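Local coordinates for DUF3120 domain-containing protein (Bordetella pertussis, PDB 6RGN) that forms the N-terminal lipid-binding domain of a type three secretion effector, probably directing it to host membranes that carry the phosphoinositide PIP2, at residues 81-84 / 85-89; 96-99 / 100-103; 106-109 / 110-114. One frame throughout, in Å; residues are numbered along the deposited sequence.

Contact 1: 81-84 / 85-89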
loop_
_atom_site.group_PDB
_atom_site.type_symbol
_atom_site.label_atom_id
_atom_site.label_comp_id
_atom_site.label_asym_id
_atom_site.label_seq_id
_atom_site.Cartn_x
_atom_site.Cartn_y
_atom_site.Cartn_z
ATOM N N VAL A 81 1.727 5.900 -3.706
ATOM C CA VAL A 81 1.314 4.692 -2.966
ATOM C C VAL A 81 2.542 3.856 -2.618
ATOM O O VAL A 81 2.606 3.384 -1.449
ATOM C CB VAL A 81 0.301 3.843 -3.739
ATOM C CG1 VAL A 81 0.183 2.476 -3.122
ATOM C CG2 VAL A 81 -1.030 4.573 -3.813
ATOM N N LYS A 82 3.370 3.538 -3.611
ATOM C CA LYS A 82 4.536 2.643 -3.374
ATOM C C LYS A 82 5.462 3.282 -2.343
ATOM O O LYS A 82 5.888 2.581 -1.374
ATOM C CB LYS A 82 5.318 2.333 -4.656
ATOM C CG LYS A 82 4.470 1.691 -5.742
ATOM C CD LYS A 82 5.287 1.222 -6.923
ATOM C CE LYS A 82 5.966 2.340 -7.658
ATOM N NZ LYS A 82 6.798 1.825 -8.778
ATOM N N HIS A 83 5.667 4.584 -2.478
ATOM C CA HIS A 83 6.538 5.310 -1.540
ATOM C C HIS A 83 5.948 5.221 -0.125
ATOM O O HIS A 83 6.715 5.102 0.839
ATOM C CB HIS A 83 6.738 6.755 -1.992
ATOM C CG HIS A 83 7.380 7.543 -0.915
ATOM N ND1 HIS A 83 8.732 7.625 -0.760
ATOM C CD2 HIS A 83 6.826 8.260 0.085
ATOM C CE1 HIS A 83 9.014 8.384 0.293
ATOM N NE2 HIS A 83 7.851 8.767 0.842
ATOM N N ASP A 84 4.654 5.417 0.018
ATOM C CA ASP A 84 4.008 5.344 1.345
ATOM C C ASP A 84 4.082 3.933 1.965
ATOM O O ASP A 84 4.177 3.838 3.210
ATOM C CB ASP A 84 2.571 5.793 1.235
ATOM C CG ASP A 84 2.417 7.301 1.007
ATOM O OD1 ASP A 84 3.419 8.017 1.068
ATOM O OD2 ASP A 84 1.252 7.733 0.797
ATOM N N VAL A 85 3.919 2.873 1.181
ATOM C CA VAL A 85 4.147 1.483 1.651
ATOM C C VAL A 85 5.558 1.415 2.269
ATOM O O VAL A 85 5.690 0.987 3.439
ATOM C CB VAL A 85 3.986 0.414 0.550
ATOM C CG1 VAL A 85 4.424 -0.931 1.108
ATOM C CG2 VAL A 85 2.553 0.360 0.086
ATOM N N ARG A 86 6.568 1.859 1.535
ATOM C CA ARG A 86 7.989 1.769 1.987
ATOM C C ARG A 86 8.253 2.655 3.224
ATOM O O ARG A 86 9.093 2.288 4.098
ATOM C CB ARG A 86 8.968 2.241 0.917
ATOM C CG ARG A 86 8.917 1.546 -0.439
ATOM C CD ARG A 86 8.661 0.095 -0.321
ATOM N NE ARG A 86 9.262 -0.735 -1.368
ATOM C CZ ARG A 86 9.165 -2.070 -1.338
ATOM N NH1 ARG A 86 9.754 -2.763 -2.321
ATOM N NH2 ARG A 86 8.399 -2.663 -0.366
ATOM N N GLN A 87 7.625 3.824 3.277
ATOM C CA GLN A 87 7.831 4.737 4.418
ATOM C C GLN A 87 7.238 4.049 5.660
ATOM O O GLN A 87 7.861 4.119 6.717
ATOM C CB GLN A 87 7.243 6.131 4.128
ATOM C CG GLN A 87 7.816 7.209 5.032
ATOM C CD GLN A 87 9.252 7.520 4.694
ATOM O OE1 GLN A 87 9.556 7.838 3.551
ATOM N NE2 GLN A 87 10.136 7.420 5.665
ATOM N N PHE A 88 6.029 3.498 5.580
ATOM C CA PHE A 88 5.433 2.811 6.745
ATOM C C PHE A 88 6.372 1.686 7.221
ATOM O O PHE A 88 6.695 1.654 8.395
ATOM C CB PHE A 88 3.997 2.413 6.469
ATOM C CG PHE A 88 3.372 1.732 7.653
ATOM C CD1 PHE A 88 3.112 2.411 8.831
ATOM C CD2 PHE A 88 3.099 0.393 7.583
ATOM C CE1 PHE A 88 2.546 1.753 9.902
ATOM C CE2 PHE A 88 2.569 -0.269 8.665
ATOM C CZ PHE A 88 2.305 0.413 9.841
ATOM N N GLN A 89 6.860 0.860 6.292
ATOM C CA GLN A 89 7.793 -0.265 6.541
ATOM C C GLN A 89 9.069 0.234 7.201
ATOM O O GLN A 89 9.577 -0.453 8.119
ATOM C CB GLN A 89 8.181 -0.937 5.219
ATOM C CG GLN A 89 7.059 -1.831 4.730
ATOM C CD GLN A 89 7.331 -2.474 3.395
ATOM O OE1 GLN A 89 7.913 -1.848 2.489
ATOM N NE2 GLN A 89 7.018 -3.763 3.304
HETATM O O HOH W 1 7.340 9.816 3.162
#

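Contact 2: 96-99 / 100-103. With NA (sodium ion), chain F.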
loop_
_atom_site.group_PDB
_atom_site.type_symbol
_atom_site.label_atom_id
_atom_site.label_comp_id
_atom_site.label_asym_id
_atom_site.label_seq_id
_atom_site.Cartn_x
_atom_site.Cartn_y
_atom_site.Cartn_z
ATOM N N LEU A 96 1.092 5.474 12.957
ATOM C CA LEU A 96 -0.359 5.562 12.530
ATOM C C LEU A 96 -0.518 6.721 11.540
ATOM O O LEU A 96 -1.261 6.546 10.536
ATOM C CB LEU A 96 -1.306 5.708 13.749
ATOM C CG LEU A 96 -2.807 5.834 13.443
ATOM C CD1 LEU A 96 -3.266 4.727 12.496
ATOM C CD2 LEU A 96 -3.665 5.843 14.709
ATOM N N GLN A 97 0.260 7.799 11.672
ATOM C CA GLN A 97 0.137 8.934 10.718
ATOM C C GLN A 97 0.561 8.469 9.322
ATOM O O GLN A 97 -0.142 8.731 8.346
ATOM C CB GLN A 97 0.971 10.143 11.140
ATOM C CG GLN A 97 0.543 11.427 10.427
ATOM C CD GLN A 97 -0.714 12.052 11.009
ATOM O OE1 GLN A 97 -1.811 11.507 10.938
ATOM N NE2 GLN A 97 -0.594 13.257 11.554
ATOM N N GLN A 98 1.673 7.759 9.217
ATOM C CA GLN A 98 2.133 7.208 7.910
ATOM C C GLN A 98 1.105 6.197 7.364
ATOM O O GLN A 98 0.902 6.085 6.130
ATOM C CB GLN A 98 3.541 6.692 8.186
ATOM C CG GLN A 98 4.478 6.772 7.000
ATOM C CD GLN A 98 4.651 8.140 6.383
ATOM O OE1 GLN A 98 5.217 9.032 6.998
ATOM N NE2 GLN A 98 4.177 8.311 5.155
ATOM N N LEU A 99 0.485 5.413 8.235
ATOM C CA LEU A 99 -0.437 4.336 7.798
ATOM C C LEU A 99 -1.669 4.999 7.200
ATOM O O LEU A 99 -2.169 4.516 6.141
ATOM C CB LEU A 99 -0.788 3.487 9.026
ATOM C CG LEU A 99 -1.594 2.227 8.740
ATOM C CD1 LEU A 99 -1.078 1.436 7.575
ATOM C CD2 LEU A 99 -1.660 1.342 9.973
ATOM N N ARG A 100 -2.167 6.034 7.876
ATOM C CA ARG A 100 -3.260 6.905 7.379
ATOM C C ARG A 100 -2.901 7.454 5.990
ATOM O O ARG A 100 -3.741 7.347 5.080
ATOM C CB ARG A 100 -3.577 7.997 8.395
ATOM C CG ARG A 100 -4.385 7.442 9.562
ATOM C CD ARG A 100 -4.866 8.456 10.580
ATOM N NE ARG A 100 -5.660 7.819 11.634
ATOM C CZ ARG A 100 -6.034 8.464 12.721
ATOM N NH1 ARG A 100 -5.794 9.761 12.817
ATOM N NH2 ARG A 100 -6.769 7.868 13.645
ATOM N N ASP A 101 -1.688 7.936 5.809
ATOM C CA ASP A 101 -1.282 8.548 4.527
ATOM C C ASP A 101 -1.384 7.493 3.437
ATOM O O ASP A 101 -1.784 7.860 2.294
ATOM C CB ASP A 101 0.152 9.056 4.528
ATOM C CG ASP A 101 0.441 10.151 5.523
ATOM O OD1 ASP A 101 -0.504 10.853 5.922
ATOM O OD2 ASP A 101 1.684 10.323 5.878
ATOM N N LEU A 102 -0.914 6.265 3.737
ATOM C CA LEU A 102 -1.000 5.162 2.765
ATOM C C LEU A 102 -2.462 4.899 2.372
ATOM O O LEU A 102 -2.777 4.701 1.177
ATOM C CB LEU A 102 -0.369 3.906 3.358
ATOM C CG LEU A 102 -0.617 2.674 2.522
ATOM C CD1 LEU A 102 -0.141 2.922 1.094
ATOM C CD2 LEU A 102 0.100 1.469 3.154
ATOM N N GLU A 103 -3.356 4.900 3.330
ATOM C CA GLU A 103 -4.779 4.606 3.073
ATOM C C GLU A 103 -5.387 5.699 2.168
ATOM O O GLU A 103 -6.057 5.325 1.162
ATOM C CB GLU A 103 -5.498 4.478 4.421
ATOM C CG GLU A 103 -6.882 3.931 4.224
ATOM C CD GLU A 103 -7.948 4.912 3.804
ATOM O OE1 GLU A 103 -7.869 6.101 4.230
ATOM O OE2 GLU A 103 -8.956 4.439 3.167
HETATM NA NA NA F . -9.950 1.840 2.725
HETATM O O HOH W 2 4.885 11.531 6.306
HETATM O O HOH W 3 -7.836 2.609 1.078
#

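Contact 3: 106-109 / 110-114. With SO4 (sulfate ion), chain D.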
loop_
_atom_site.group_PDB
_atom_site.type_symbol
_atom_site.label_atom_id
_atom_site.label_comp_id
_atom_site.label_asym_id
_atom_site.label_seq_id
_atom_site.Cartn_x
_atom_site.Cartn_y
_atom_site.Cartn_z
ATOM N N LEU A 106 -4.001 5.332 -1.447
ATOM C CA LEU A 106 -4.775 4.288 -2.169
ATOM C C LEU A 106 -6.118 4.827 -2.667
ATOM O O LEU A 106 -6.431 4.578 -3.878
ATOM C CB LEU A 106 -4.969 3.048 -1.287
ATOM C CG LEU A 106 -3.711 2.263 -0.937
ATOM C CD1 LEU A 106 -3.981 1.300 0.229
ATOM C CD2 LEU A 106 -3.242 1.448 -2.137
ATOM N N ASN A 107 -6.862 5.621 -1.866
ATOM C CA ASN A 107 -8.116 6.246 -2.334
ATOM C C ASN A 107 -7.815 7.209 -3.492
ATOM O O ASN A 107 -8.549 7.171 -4.501
ATOM C CB ASN A 107 -8.795 7.006 -1.209
ATOM C CG ASN A 107 -9.156 6.090 -0.037
ATOM O OD1 ASN A 107 -9.281 4.874 -0.222
ATOM N ND2 ASN A 107 -9.438 6.674 1.118
ATOM N N HIS A 108 -6.772 8.055 -3.361
ATOM C CA HIS A 108 -6.403 8.998 -4.447
ATOM C C HIS A 108 -6.098 8.225 -5.738
ATOM O O HIS A 108 -6.473 8.715 -6.817
ATOM C CB HIS A 108 -5.245 9.884 -4.046
ATOM C CG HIS A 108 -4.787 10.745 -5.186
ATOM N ND1 HIS A 108 -5.585 11.761 -5.700
ATOM C CD2 HIS A 108 -3.621 10.800 -5.884
ATOM C CE1 HIS A 108 -4.969 12.351 -6.718
ATOM N NE2 HIS A 108 -3.770 11.803 -6.838
ATOM N N TRP A 109 -5.363 7.124 -5.641
ATOM C CA TRP A 109 -5.003 6.303 -6.828
ATOM C C TRP A 109 -6.282 5.741 -7.473
ATOM O O TRP A 109 -6.414 5.815 -8.713
ATOM C CB TRP A 109 -4.003 5.221 -6.420
ATOM C CG TRP A 109 -3.535 4.350 -7.546
ATOM C CD1 TRP A 109 -3.378 4.704 -8.853
ATOM C CD2 TRP A 109 -3.321 2.939 -7.474
ATOM N NE1 TRP A 109 -3.018 3.627 -9.602
ATOM C CE2 TRP A 109 -3.006 2.513 -8.788
ATOM C CE3 TRP A 109 -3.324 2.007 -6.429
ATOM C CZ2 TRP A 109 -2.682 1.193 -9.066
ATOM C CZ3 TRP A 109 -3.007 0.707 -6.713
ATOM C CH2 TRP A 109 -2.685 0.302 -8.014
ATOM N N GLU A 110 -7.170 5.154 -6.648
ATOM C CA GLU A 110 -8.441 4.578 -7.133
ATOM C C GLU A 110 -9.303 5.656 -7.774
ATOM O O GLU A 110 -9.892 5.339 -8.791
ATOM C CB GLU A 110 -9.176 3.848 -6.027
ATOM C CG GLU A 110 -10.403 3.049 -6.491
ATOM C CD GLU A 110 -11.008 2.280 -5.304
ATOM O OE1 GLU A 110 -10.504 2.466 -4.149
ATOM O OE2 GLU A 110 -11.933 1.459 -5.531
ATOM N N ALA A 111 -9.381 6.848 -7.196
ATOM C CA ALA A 111 -10.189 7.947 -7.754
ATOM C C ALA A 111 -9.582 8.433 -9.070
ATOM O O ALA A 111 -10.377 8.817 -9.925
ATOM C CB ALA A 111 -10.271 9.076 -6.771
ATOM N N SER A 112 -8.249 8.594 -9.180
ATOM C CA SER A 112 -7.661 9.502 -10.219
ATOM C C SER A 112 -7.104 8.718 -11.422
ATOM O O SER A 112 -6.806 9.331 -12.487
ATOM C CB SER A 112 -6.568 10.387 -9.607
ATOM O OG SER A 112 -5.536 9.519 -9.108
ATOM N N GLN A 113 -6.904 7.412 -11.269
ATOM C CA GLN A 113 -6.271 6.559 -12.309
ATOM C C GLN A 113 -7.103 5.289 -12.448
ATOM O O GLN A 113 -6.657 4.175 -12.133
ATOM C CB GLN A 113 -4.821 6.249 -11.923
ATOM C CG GLN A 113 -3.918 7.488 -11.782
ATOM C CD GLN A 113 -3.648 8.307 -13.024
ATOM O OE1 GLN A 113 -3.323 9.479 -12.921
ATOM N NE2 GLN A 113 -3.821 7.744 -14.200
ATOM N N PRO A 114 -8.375 5.384 -12.877
ATOM C CA PRO A 114 -9.217 4.183 -12.862
ATOM C C PRO A 114 -8.638 3.016 -13.661
ATOM O O PRO A 114 -8.708 1.924 -13.166
ATOM C CB PRO A 114 -10.585 4.614 -13.422
ATOM C CG PRO A 114 -10.548 6.120 -13.353
ATOM C CD PRO A 114 -9.092 6.560 -13.397
HETATM S S SO4 D . -6.544 6.186 -16.140
HETATM O O1 SO4 D . -5.814 6.327 -17.385
HETATM O O2 SO4 D . -5.697 5.335 -15.295
HETATM O O3 SO4 D . -6.699 7.471 -15.548
HETATM O O4 SO4 D . -7.787 5.635 -16.372
#

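Contact 1: 81-84 / 85-89
His83 and Gln87, one helical turn apart, run side by side and point the same way. Gln87 OE1 stands 3.3 Å from His83 NE2, obliquely to an imidazole turned 49° from the amide plane, too poorly aligned for a direct hydrogen bond. A water joins them instead: it sits at the ring edge, in plane, 2.6 Å from His83 NE2, and donates to Gln87 OE1 at 3.0 Å. Both side chains start with CG anti to the backbone N (chi1 169° in His83, -161° in Gln87), and a bend at chi2 of Gln87 brings its amide alongside the ring. Two polar residues suit this solvent-facing edge because one water can bridge His83 NE2 and Gln87 OE1.

On another flank, side chains lie against the backbone. Arg86 CG rests 3.3 Å from Lys82 O, and the bent chain then turns away, letting Arg86 NH2 donate to a lone pair of Gln89 OE1 at 3.0 Å while Arg86 NH1 forms a salt bridge with Asp60. Val85 is a compact buried residue whose CG2 lies 3.4 Å from Val81 O, the acceptor of the Val85 N-H. Asp84 is buried with its carboxylate near that of Glu80, and this may favour protonation of one of the two.

Helix 76-90 thus turns different faces to different partners. Val81 and Val85 meet Phe62 of helix 61-65, Lys82 and Arg86 touch Val63 there, and Val81, Asp84, Val85 and Gln87 pack on helix 96-112.

Contact 2: 96-99 / 100-103
Leu96 lays its branched end across Arg100, with CD2 over one face of the guanidinium, 3.9 Å from Arg100 NH2, and CG equally far from Arg100 NE. Arg100 runs extended from CG to NE, which carries its flat group out under the leucine methyl and leaves the charge at the surface. Gln98 and Asp101 meet differently: their amide and carboxylate planes stand 77° apart, and Gln98 NE2 comes to 3.3 Å from Asp101 OD2 at a poor angle for a hydrogen bond. Water 2 donates to Gln98 OE1 at 2.6 Å and, weakly, to Asp101 OD2.

On the next turn Glu103 binds the sodium ion through OE2 at 2.8 Å, and water 3 is a second ligand. Asn107 ND2 hydrogen-bonds to the same Glu103 OE2, which probably steadies the carboxylate.

Beneath these polar groups, Leu99 reaches Tyr134 and Lys135 of helix 124-140, and Leu102 packs on Val85 of helix 76-90; leucines suit this buried side. The chemistry is that of an amphipathic helix: on the outside the sodium ion meets Glu103, a water reaches Asp101 weakly, and Arg100 has a weak, long ion pair to a sulfate.

Contact 3: 106-109 / 110-114
Gln113 crosses Trp109 at about a right angle. CB lies 3.7 Å from Trp109 CD1, close to Trp109 O, the acceptor of the Gln113 N-H, and 3.6 Å from O2 of a sulfate ion. CG still touches Trp109 CD1, at 4.1 Å. With chi1 at -61°, CG sits beside the backbone N, and a bend at chi2 swings the amide off the indole, its plane 29° from the ring. CD comes within 4.0 Å of sulfate O3, and at the tip NE2 donates to sulfate O2 at 3.2 Å.

Ser112, the last residue of helix 96-112, folds back on it. Its N, at 3.0 Å, and its OG, at 2.6 Å, both donate to His108 O, reaching it from opposite faces of the carbonyl plane. That hydroxyl also stands over one face of the His108 ring, 3.6 Å above the plane, and Ser112 CB makes a CH-pi contact with the same ring. Serine suits the helix end, since its short hydroxyl can reach a carbonyl.

Gln113 stands at the N-cap position of helix 114-120; the sulfate, probably from the crystallisation liquor, also accepts from Arg115 N and Glu116 N. Trp109 fills the corner between helices: NE1 bonds to Glu116 OE1, Phe117 meets the indole edge-to-face, and Leu78 of helix 76-90 and Val124 of helix 124-140 touch it.

All three contacts are single-helix arrangements, and each has a buried and an exposed side. Contact 1 lies on helix 76-90 and nearest the centre of the chain, about 7 Å between centres; contacts 2 and 3 share helix 96-112, at about 10 Å and 12 Å. Apolar side chains make part of the meeting of these helices, Val85 CG2 3.9 Å from Leu102 CD1, alongside polar ones such as Gln87 on Gln98. Chemistry follows place: contact 1 pairs surface groups through water and anchors an arginine to Asp60; contact 2 adds a sodium ion; contact 3, at the helix end, folds a serine hydroxyl back on a carbonyl and lies beside a sulfate probably from the crystallisation liquor.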